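Mgp-operon protein 3 (Mycoplasma pneumoniae, PDB 6RJ1) is the P40/P90 adhesin, a surface protein of the human pathogen that probably helps the bacterium attach to sugars on host cells. Local coordinates at residues W492-W500 and L533-A541; D787-N798 and R895-A904. All coordinates share one frame; numbering follows the deposited sequence.

Contact 1: W492-W500 and L533-A541; sequences WWAKTELNW and LTQPAYLIA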
loop_
_atom_site.group_PDB
_atom_site.type_symbol
_atom_site.label_atom_id
_atom_site.label_comp_id
_atom_site.label_asym_id
_atom_site.label_seq_id
_atom_site.Cartn_x
_atom_site.Cartn_y
_atom_site.Cartn_z
ATOM N N TRP A 492 -6.115 14.892 -2.054
ATOM C CA TRP A 492 -6.638 13.794 -1.240
ATOM C C TRP A 492 -6.942 12.588 -2.115
ATOM O O TRP A 492 -7.528 12.755 -3.187
ATOM C CB TRP A 492 -7.935 14.228 -0.547
ATOM C CG TRP A 492 -7.746 15.268 0.508
ATOM C CD1 TRP A 492 -7.944 16.610 0.383
ATOM C CD2 TRP A 492 -7.354 15.041 1.866
ATOM N NE1 TRP A 492 -7.694 17.237 1.580
ATOM C CE2 TRP A 492 -7.322 16.298 2.508
ATOM C CE3 TRP A 492 -7.030 13.894 2.608
ATOM C CZ2 TRP A 492 -6.985 16.440 3.858
ATOM C CZ3 TRP A 492 -6.680 14.038 3.940
ATOM C CH2 TRP A 492 -6.664 15.297 4.552
ATOM N N TRP A 493 -6.592 11.373 -1.648
ATOM C CA TRP A 493 -6.936 10.144 -2.368
ATOM C C TRP A 493 -8.462 9.925 -2.357
ATOM O O TRP A 493 -9.018 9.444 -3.350
ATOM C CB TRP A 493 -6.213 8.926 -1.790
ATOM C CG TRP A 493 -4.832 8.718 -2.335
ATOM C CD1 TRP A 493 -3.670 8.686 -1.624
ATOM C CD2 TRP A 493 -4.471 8.500 -3.708
ATOM N NE1 TRP A 493 -2.607 8.454 -2.462
ATOM C CE2 TRP A 493 -3.069 8.333 -3.748
ATOM C CE3 TRP A 493 -5.203 8.411 -4.913
ATOM C CZ2 TRP A 493 -2.376 8.115 -4.949
ATOM C CZ3 TRP A 493 -4.520 8.177 -6.096
ATOM C CH2 TRP A 493 -3.122 8.046 -6.113
ATOM N N ALA A 494 -9.132 10.333 -1.250
ATOM C CA ALA A 494 -10.584 10.254 -1.058
ATOM C C ALA A 494 -11.338 11.131 -2.057
ATOM O O ALA A 494 -12.537 10.934 -2.257
ATOM C CB ALA A 494 -10.951 10.643 0.369
ATOM N N LYS A 495 -10.644 12.109 -2.663
ATOM C CA LYS A 495 -11.199 13.014 -3.677
ATOM C C LYS A 495 -10.692 12.623 -5.087
ATOM O O LYS A 495 -10.947 13.345 -6.053
ATOM C CB LYS A 495 -10.877 14.475 -3.343
ATOM C CG LYS A 495 -11.774 15.066 -2.270
ATOM C CD LYS A 495 -11.280 16.415 -1.758
ATOM C CE LYS A 495 -11.725 17.584 -2.604
ATOM N NZ LYS A 495 -11.556 18.884 -1.893
ATOM N N THR A 496 -9.980 11.469 -5.197
ATOM C CA THR A 496 -9.485 10.937 -6.466
ATOM C C THR A 496 -10.205 9.625 -6.756
ATOM O O THR A 496 -9.865 8.579 -6.191
ATOM C CB THR A 496 -7.954 10.816 -6.496
ATOM O OG1 THR A 496 -7.365 12.033 -6.050
ATOM C CG2 THR A 496 -7.431 10.483 -7.882
ATOM N N GLU A 497 -11.231 9.703 -7.614
ATOM C CA GLU A 497 -12.043 8.574 -8.040
ATOM C C GLU A 497 -11.268 7.800 -9.105
ATOM O O GLU A 497 -10.832 8.369 -10.108
ATOM C CB GLU A 497 -13.399 9.064 -8.568
ATOM C CG GLU A 497 -14.452 7.982 -8.759
ATOM C CD GLU A 497 -15.641 8.453 -9.578
ATOM O OE1 GLU A 497 -15.524 8.513 -10.825
ATOM O OE2 GLU A 497 -16.688 8.777 -8.970
ATOM N N LEU A 498 -11.054 6.510 -8.854
ATOM C CA LEU A 498 -10.326 5.634 -9.763
ATOM C C LEU A 498 -11.284 4.650 -10.413
ATOM O O LEU A 498 -12.396 4.437 -9.919
ATOM C CB LEU A 498 -9.212 4.867 -9.013
ATOM C CG LEU A 498 -8.150 5.702 -8.276
ATOM C CD1 LEU A 498 -7.175 4.830 -7.559
ATOM C CD2 LEU A 498 -7.382 6.620 -9.217
ATOM N N ASN A 499 -10.864 4.088 -11.548
ATOM C CA ASN A 499 -11.612 3.054 -12.238
ATOM C C ASN A 499 -11.142 1.749 -11.605
ATOM O O ASN A 499 -9.938 1.481 -11.548
ATOM C CB ASN A 499 -11.337 3.086 -13.737
ATOM C CG ASN A 499 -12.144 2.122 -14.573
ATOM O OD1 ASN A 499 -12.802 1.193 -14.089
ATOM N ND2 ASN A 499 -12.103 2.324 -15.869
ATOM N N TRP A 500 -12.091 0.987 -11.055
ATOM C CA TRP A 500 -11.843 -0.273 -10.362
ATOM C C TRP A 500 -12.006 -1.478 -11.298
ATOM O O TRP A 500 -11.818 -2.623 -10.883
ATOM C CB TRP A 500 -12.729 -0.354 -9.104
ATOM C CG TRP A 500 -12.346 0.680 -8.082
ATOM C CD1 TRP A 500 -12.712 1.998 -8.065
ATOM C CD2 TRP A 500 -11.458 0.496 -6.975
ATOM N NE1 TRP A 500 -12.105 2.647 -7.014
ATOM C CE2 TRP A 500 -11.327 1.747 -6.329
ATOM C CE3 TRP A 500 -10.774 -0.614 -6.451
ATOM C CZ2 TRP A 500 -10.517 1.923 -5.197
ATOM C CZ3 TRP A 500 -9.982 -0.440 -5.326
ATOM C CH2 TRP A 500 -9.845 0.821 -4.722
ATOM N N LEU A 533 -17.370 10.730 -0.386
ATOM C CA LEU A 533 -15.962 10.571 -0.723
ATOM C C LEU A 533 -15.665 9.122 -1.140
ATOM O O LEU A 533 -16.509 8.242 -0.949
ATOM C CB LEU A 533 -15.070 11.058 0.430
ATOM C CG LEU A 533 -15.234 12.549 0.812
ATOM C CD1 LEU A 533 -14.714 12.818 2.193
ATOM C CD2 LEU A 533 -14.580 13.490 -0.203
ATOM N N THR A 534 -14.511 8.887 -1.779
ATOM C CA THR A 534 -14.156 7.559 -2.268
ATOM C C THR A 534 -13.011 6.969 -1.408
ATOM O O THR A 534 -12.785 7.444 -0.283
ATOM C CB THR A 534 -13.911 7.595 -3.803
ATOM O OG1 THR A 534 -13.779 6.261 -4.300
ATOM C CG2 THR A 534 -12.700 8.452 -4.224
ATOM N N GLN A 535 -12.331 5.911 -1.923
ATOM C CA GLN A 535 -11.236 5.215 -1.253
ATOM C C GLN A 535 -10.170 6.215 -0.756
ATOM O O GLN A 535 -9.645 6.998 -1.548
ATOM C CB GLN A 535 -10.666 4.074 -2.138
ATOM C CG GLN A 535 -9.461 3.305 -1.570
ATOM C CD GLN A 535 -9.675 2.623 -0.251
ATOM O OE1 GLN A 535 -10.755 2.095 0.049
ATOM N NE2 GLN A 535 -8.631 2.593 0.557
ATOM N N PRO A 536 -9.918 6.248 0.575
ATOM C CA PRO A 536 -9.004 7.255 1.127
ATOM C C PRO A 536 -7.511 6.926 1.158
ATOM O O PRO A 536 -6.712 7.846 1.243
ATOM C CB PRO A 536 -9.514 7.390 2.558
ATOM C CG PRO A 536 -9.895 5.990 2.906
ATOM C CD PRO A 536 -10.531 5.447 1.655
ATOM N N ALA A 537 -7.136 5.648 1.223
ATOM C CA ALA A 537 -5.739 5.287 1.404
ATOM C C ALA A 537 -5.224 4.200 0.490
ATOM O O ALA A 537 -5.975 3.324 0.047
ATOM C CB ALA A 537 -5.493 4.908 2.856
ATOM N N TYR A 538 -3.908 4.271 0.224
ATOM C CA TYR A 538 -3.182 3.327 -0.612
ATOM C C TYR A 538 -1.789 3.052 -0.059
ATOM O O TYR A 538 -1.194 3.920 0.583
ATOM C CB TYR A 538 -3.097 3.854 -2.066
ATOM C CG TYR A 538 -4.447 3.960 -2.750
ATOM C CD1 TYR A 538 -5.036 2.851 -3.348
ATOM C CD2 TYR A 538 -5.164 5.159 -2.744
ATOM C CE1 TYR A 538 -6.301 2.930 -3.929
ATOM C CE2 TYR A 538 -6.429 5.248 -3.317
ATOM C CZ TYR A 538 -6.988 4.136 -3.919
ATOM O OH TYR A 538 -8.236 4.238 -4.487
ATOM N N LEU A 539 -1.275 1.825 -0.313
ATOM C CA LEU A 539 0.096 1.366 0.007
ATOM C C LEU A 539 0.822 1.293 -1.349
ATOM O O LEU A 539 0.762 0.287 -2.056
ATOM C CB LEU A 539 0.081 0.025 0.752
ATOM C CG LEU A 539 -0.577 0.071 2.132
ATOM C CD1 LEU A 539 -1.665 -0.962 2.250
ATOM C CD2 LEU A 539 0.453 -0.057 3.243
ATOM N N ILE A 540 1.390 2.440 -1.747
ATOM C CA ILE A 540 2.001 2.737 -3.048
ATOM C C ILE A 540 3.225 1.881 -3.350
ATOM O O ILE A 540 4.264 2.062 -2.722
ATOM C CB ILE A 540 2.302 4.275 -3.169
ATOM C CG1 ILE A 540 1.072 5.147 -2.784
ATOM C CG2 ILE A 540 2.885 4.672 -4.539
ATOM C CD1 ILE A 540 -0.120 5.187 -3.769
ATOM N N ALA A 541 3.120 1.011 -4.372
ATOM C CA ALA A 541 4.227 0.169 -4.837
ATOM C C ALA A 541 5.253 0.998 -5.634
ATOM O O ALA A 541 6.419 0.611 -5.734
ATOM C CB ALA A 541 3.700 -0.966 -5.691
HETATM O O HOH W 1 -7.665 10.381 1.287
HETATM O O HOH W 2 -9.803 6.670 -4.281
HETATM O O HOH W 3 -11.643 5.440 -6.189
#

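Contact 2: D787-N798 and R895-A904; sequences DPAPVARGHKPN and RTGIEFNEDA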
loop_
_atom_site.group_PDB
_atom_site.type_symbol
_atom_site.label_atom_id
_atom_site.label_comp_id
_atom_site.label_asym_id
_atom_site.label_seq_id
_atom_site.Cartn_x
_atom_site.Cartn_y
_atom_site.Cartn_z
ATOM N N ASP A 787 9.692 -1.709 -24.550
ATOM C CA ASP A 787 10.192 -2.939 -25.163
ATOM C C ASP A 787 11.127 -2.607 -26.346
ATOM O O ASP A 787 10.720 -1.858 -27.241
ATOM C CB ASP A 787 9.012 -3.839 -25.589
ATOM C CG ASP A 787 9.374 -5.158 -26.259
ATOM O OD1 ASP A 787 10.246 -5.885 -25.721
ATOM O OD2 ASP A 787 8.763 -5.476 -27.309
ATOM N N PRO A 788 12.398 -3.084 -26.327
ATOM C CA PRO A 788 13.322 -2.753 -27.431
ATOM C C PRO A 788 13.001 -3.451 -28.752
ATOM O O PRO A 788 13.388 -2.955 -29.808
ATOM C CB PRO A 788 14.688 -3.182 -26.893
ATOM C CG PRO A 788 14.387 -4.243 -25.899
ATOM C CD PRO A 788 13.039 -3.954 -25.320
ATOM N N ALA A 789 12.305 -4.606 -28.683
ATOM C CA ALA A 789 11.918 -5.429 -29.830
ATOM C C ALA A 789 11.055 -4.650 -30.834
ATOM O O ALA A 789 10.179 -3.888 -30.413
ATOM C CB ALA A 789 11.181 -6.674 -29.353
ATOM N N PRO A 790 11.305 -4.791 -32.158
ATOM C CA PRO A 790 10.501 -4.037 -33.133
ATOM C C PRO A 790 9.062 -4.540 -33.262
ATOM O O PRO A 790 8.810 -5.746 -33.180
ATOM C CB PRO A 790 11.285 -4.201 -34.440
ATOM C CG PRO A 790 11.999 -5.485 -34.294
ATOM C CD PRO A 790 12.318 -5.633 -32.833
ATOM N N VAL A 791 8.122 -3.603 -33.454
ATOM C CA VAL A 791 6.702 -3.915 -33.645
ATOM C C VAL A 791 6.308 -3.741 -35.125
ATOM O O VAL A 791 7.108 -3.234 -35.921
ATOM C CB VAL A 791 5.738 -3.184 -32.664
ATOM C CG1 VAL A 791 5.771 -3.827 -31.283
ATOM C CG2 VAL A 791 6.026 -1.685 -32.581
ATOM N N ALA A 792 5.091 -4.192 -35.491
ATOM C CA ALA A 792 4.542 -4.123 -36.850
ATOM C C ALA A 792 4.468 -2.687 -37.395
ATOM O O ALA A 792 4.426 -1.732 -36.610
ATOM C CB ALA A 792 3.167 -4.772 -36.886
ATOM N N ARG A 793 4.477 -2.545 -38.746
ATOM C CA ARG A 793 4.390 -1.268 -39.449
ATOM C C ARG A 793 3.134 -0.482 -39.038
ATOM O O ARG A 793 2.023 -1.028 -39.034
ATOM C CB ARG A 793 4.410 -1.490 -40.967
ATOM C CG ARG A 793 5.684 -1.013 -41.657
ATOM C CD ARG A 793 5.399 0.071 -42.701
ATOM N NE ARG A 793 6.346 0.035 -43.809
ATOM C CZ ARG A 793 6.354 0.888 -44.835
ATOM N NH1 ARG A 793 7.257 0.764 -45.802
ATOM N NH2 ARG A 793 5.464 1.873 -44.900
ATOM N N GLY A 794 3.348 0.775 -38.649
ATOM C CA GLY A 794 2.292 1.699 -38.246
ATOM C C GLY A 794 1.821 1.596 -36.813
ATOM O O GLY A 794 0.765 2.142 -36.483
ATOM N N HIS A 795 2.595 0.909 -35.950
ATOM C CA HIS A 795 2.268 0.741 -34.530
ATOM C C HIS A 795 3.389 1.275 -33.649
ATOM O O HIS A 795 4.565 1.093 -33.969
ATOM C CB HIS A 795 1.964 -0.728 -34.201
ATOM C CG HIS A 795 0.676 -1.222 -34.785
ATOM N ND1 HIS A 795 0.617 -1.756 -36.064
ATOM C CD2 HIS A 795 -0.563 -1.249 -34.244
ATOM C CE1 HIS A 795 -0.649 -2.089 -36.254
ATOM N NE2 HIS A 795 -1.395 -1.803 -35.186
ATOM N N LYS A 796 3.019 1.950 -32.551
ATOM C CA LYS A 796 3.947 2.534 -31.578
ATOM C C LYS A 796 4.686 1.435 -30.788
ATOM O O LYS A 796 4.105 0.364 -30.593
ATOM C CB LYS A 796 3.181 3.447 -30.595
ATOM C CG LYS A 796 2.578 4.716 -31.203
ATOM C CD LYS A 796 3.561 5.901 -31.298
ATOM C CE LYS A 796 3.800 6.773 -30.067
ATOM N NZ LYS A 796 2.539 7.260 -29.450
ATOM N N PRO A 797 5.939 1.668 -30.303
ATOM C CA PRO A 797 6.632 0.620 -29.520
ATOM C C PRO A 797 5.961 0.336 -28.176
ATOM O O PRO A 797 5.595 1.273 -27.463
ATOM C CB PRO A 797 8.045 1.183 -29.331
ATOM C CG PRO A 797 7.902 2.651 -29.481
ATOM C CD PRO A 797 6.782 2.875 -30.451
ATOM N N ASN A 798 5.795 -0.958 -27.845
ATOM C CA ASN A 798 5.151 -1.432 -26.617
ATOM C C ASN A 798 5.905 -1.053 -25.352
ATOM O O ASN A 798 7.128 -0.913 -25.360
ATOM C CB ASN A 798 4.955 -2.960 -26.632
ATOM C CG ASN A 798 4.130 -3.534 -27.762
ATOM O OD1 ASN A 798 3.168 -2.935 -28.264
ATOM N ND2 ASN A 798 4.491 -4.741 -28.170
ATOM N N ARG A 895 10.719 -10.214 -19.968
ATOM C CA ARG A 895 9.413 -10.382 -20.604
ATOM C C ARG A 895 9.241 -11.817 -21.099
ATOM O O ARG A 895 10.208 -12.435 -21.552
ATOM C CB ARG A 895 9.274 -9.426 -21.795
ATOM C CG ARG A 895 8.994 -7.987 -21.435
ATOM C CD ARG A 895 8.884 -7.152 -22.692
ATOM N NE ARG A 895 8.413 -5.792 -22.415
ATOM C CZ ARG A 895 9.195 -4.780 -22.053
ATOM N NH1 ARG A 895 10.498 -4.960 -21.900
ATOM N NH2 ARG A 895 8.676 -3.582 -21.827
ATOM N N THR A 896 8.008 -12.344 -21.028
ATOM C CA THR A 896 7.636 -13.682 -21.517
ATOM C C THR A 896 6.282 -13.605 -22.229
ATOM O O THR A 896 5.468 -12.735 -21.911
ATOM C CB THR A 896 7.602 -14.745 -20.385
ATOM O OG1 THR A 896 6.670 -14.372 -19.373
ATOM C CG2 THR A 896 8.975 -15.031 -19.771
ATOM N N GLY A 897 6.059 -14.512 -23.175
ATOM C CA GLY A 897 4.812 -14.607 -23.933
ATOM C C GLY A 897 4.763 -13.778 -25.201
ATOM O O GLY A 897 5.703 -13.033 -25.507
ATOM N N ILE A 898 3.646 -13.911 -25.947
ATOM C CA ILE A 898 3.374 -13.191 -27.198
ATOM C C ILE A 898 3.139 -11.710 -26.860
ATOM O O ILE A 898 2.450 -11.401 -25.884
ATOM C CB ILE A 898 2.168 -13.808 -27.981
ATOM C CG1 ILE A 898 2.179 -15.380 -27.996
ATOM C CG2 ILE A 898 2.028 -13.230 -29.402
ATOM C CD1 ILE A 898 3.426 -16.129 -28.614
ATOM N N GLU A 899 3.732 -10.809 -27.655
ATOM C CA GLU A 899 3.632 -9.362 -27.462
ATOM C C GLU A 899 2.634 -8.714 -28.432
ATOM O O GLU A 899 2.319 -9.305 -29.468
ATOM C CB GLU A 899 5.023 -8.705 -27.564
ATOM C CG GLU A 899 6.050 -9.244 -26.571
ATOM C CD GLU A 899 5.796 -8.972 -25.097
ATOM O OE1 GLU A 899 5.444 -7.819 -24.757
ATOM O OE2 GLU A 899 5.972 -9.907 -24.283
ATOM N N PHE A 900 2.125 -7.510 -28.083
ATOM C CA PHE A 900 1.166 -6.743 -28.884
ATOM C C PHE A 900 1.801 -6.294 -30.205
ATOM O O PHE A 900 2.897 -5.725 -30.198
ATOM C CB PHE A 900 0.627 -5.551 -28.072
ATOM C CG PHE A 900 -0.584 -4.836 -28.635
ATOM C CD1 PHE A 900 -1.748 -5.536 -28.945
ATOM C CD2 PHE A 900 -0.589 -3.454 -28.783
ATOM C CE1 PHE A 900 -2.869 -4.873 -29.453
ATOM C CE2 PHE A 900 -1.715 -2.791 -29.279
ATOM C CZ PHE A 900 -2.848 -3.506 -29.610
ATOM N N ASN A 901 1.132 -6.599 -31.337
ATOM C CA ASN A 901 1.590 -6.318 -32.708
ATOM C C ASN A 901 2.971 -6.941 -33.005
ATOM O O ASN A 901 3.752 -6.354 -33.759
ATOM C CB ASN A 901 1.568 -4.808 -33.066
ATOM C CG ASN A 901 0.542 -3.942 -32.378
ATOM O OD1 ASN A 901 0.888 -2.945 -31.736
ATOM N ND2 ASN A 901 -0.732 -4.270 -32.508
ATOM N N GLU A 902 3.257 -8.136 -32.423
ATOM C CA GLU A 902 4.510 -8.894 -32.613
ATOM C C GLU A 902 4.742 -9.191 -34.110
ATOM O O GLU A 902 5.882 -9.154 -34.582
ATOM C CB GLU A 902 4.490 -10.189 -31.786
ATOM C CG GLU A 902 5.866 -10.771 -31.506
ATOM C CD GLU A 902 5.956 -11.627 -30.256
ATOM O OE1 GLU A 902 6.734 -11.262 -29.346
ATOM O OE2 GLU A 902 5.257 -12.662 -30.185
ATOM N N ASP A 903 3.643 -9.442 -34.847
ATOM C CA ASP A 903 3.603 -9.652 -36.295
ATOM C C ASP A 903 2.429 -8.850 -36.908
ATOM O O ASP A 903 1.649 -8.239 -36.163
ATOM C CB ASP A 903 3.563 -11.152 -36.667
ATOM C CG ASP A 903 2.396 -11.932 -36.094
ATOM O OD1 ASP A 903 2.507 -12.406 -34.941
ATOM O OD2 ASP A 903 1.379 -12.083 -36.805
ATOM N N ALA A 904 2.332 -8.830 -38.257
ATOM C CA ALA A 904 1.311 -8.095 -39.016
ATOM C C ALA A 904 -0.153 -8.365 -38.590
ATOM O O ALA A 904 -0.903 -7.405 -38.395
ATOM C CB ALA A 904 1.485 -8.349 -40.505
#

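Contact 1: W492-W500 and L533-A541
Ala-494 and Pro-536 bring the two backbones to 4.0 Å between their CA atoms, and a nearly straight hydrogen bond runs from Thr-534 N to Ala-494 O (2.9 Å, 174°). On one flank the edge of Tyr-538 meets the face of the Trp-493 indole in a T-shaped stack, with Tyr-538 CD2 3.5 Å from Trp-493 CD2 and the planes 66° apart. With CG of Trp-493 anti to its carbonyl carbon (chi1 -85°), the indole extends along the second segment, and its far corner, CZ2, reaches Ile-540 CD1. Two side chains from 496-500 gather at the phenol end: Leu-498 CD1 lies 3.7 Å from Tyr-538 CZ, and Trp-500 CH2 sits at the edge of the ring. Trp-500 also crosses Gln-535 at about a right angle, CZ2 to CB 3.7 Å. The sequence here belongs to a family of the beta-propeller clan. The turn at 493-495 carries the chain from strand 487-492 of one sheet to strand 496-498 of another, where it pairs in parallel with strand 723-732. Three waters bridge the segments. Water 1 accepts from Ala-494 N and donates to Pro-536 O; water 2 joins Thr-496 O, Gln-535 O and Tyr-538 OH. Water 3 accepts from both Leu-498 N and Trp-500 NE1 and donates to Thr-534 OG1 (3.0 Å), a hydroxyl that also bonds Glu-510. Within the turn, Thr-496 OG1 and Lys-495 N reach Trp-492 O from opposite faces of its plane, and that hydroxyl has a further partner in Tyr-478.

Contact 2: D787-N798 and R895-A904
His-795 lays one face of its imidazole over the amide of Asn-901, with CD2 3.4 Å from Asn-901 OD1. The side chains cross at about a right angle, but ring and amide planes are only 34° apart. The same amide turns its ND2 to the Phe-900 ring, 3.5 Å above the ring centre, and is thus layered between two aromatic groups. Asn-901 takes a positive phi (57°) as the third residue of a type II turn from Glu-899 to Glu-902. That turn follows strand 888-896, whereas 787-798 is the loop of a beta hairpin between strands 779-786 and 799-805, so two sheets meet here through their loops. Each main-chain carbonyl at the turn's centre is used: Ala-792 N donates to Asn-901 O (3.1 Å), and Asn-798 ND2 to Phe-900 O (2.8 Å), the latter a nearly straight bond on a lone pair and in the plane of the donor amide. Further along, Asp-787 CB covers the centre of the Arg-895 guanidinium. Asp-787 OD1 is 3.8 Å from Arg-895 NE but well out of the guanidinium plane, so the long salt bridge rests on charge alone; Arg-895 NH1 bonds Tyr-856. Nearby Glu-899 is paired with Arg-811 from the hairpin's own sheet.

How the contacts relate
From the N terminus, contact 1 comes first: the chain leaves 492-500, runs through helix 503-511 and no strand, and returns at 533-541, closing a loop of 32 residues with a buried contact. Contact 2 opens much later and spans 96 residues, rich in strand and without helix, between 787-798 and 895-904. The two are in series, neither nested nor crossed. Their centres stand about 33 Å apart. The nearest atoms of contact 1 and contact 2 are about 17 Å apart, so they do not touch. Contact 1 ties strands 496-498 and 538-546 of one mixed sheet together; contact 2 joins loops of two antiparallel sheets, with its centre about 32 Å from the centre of the chain.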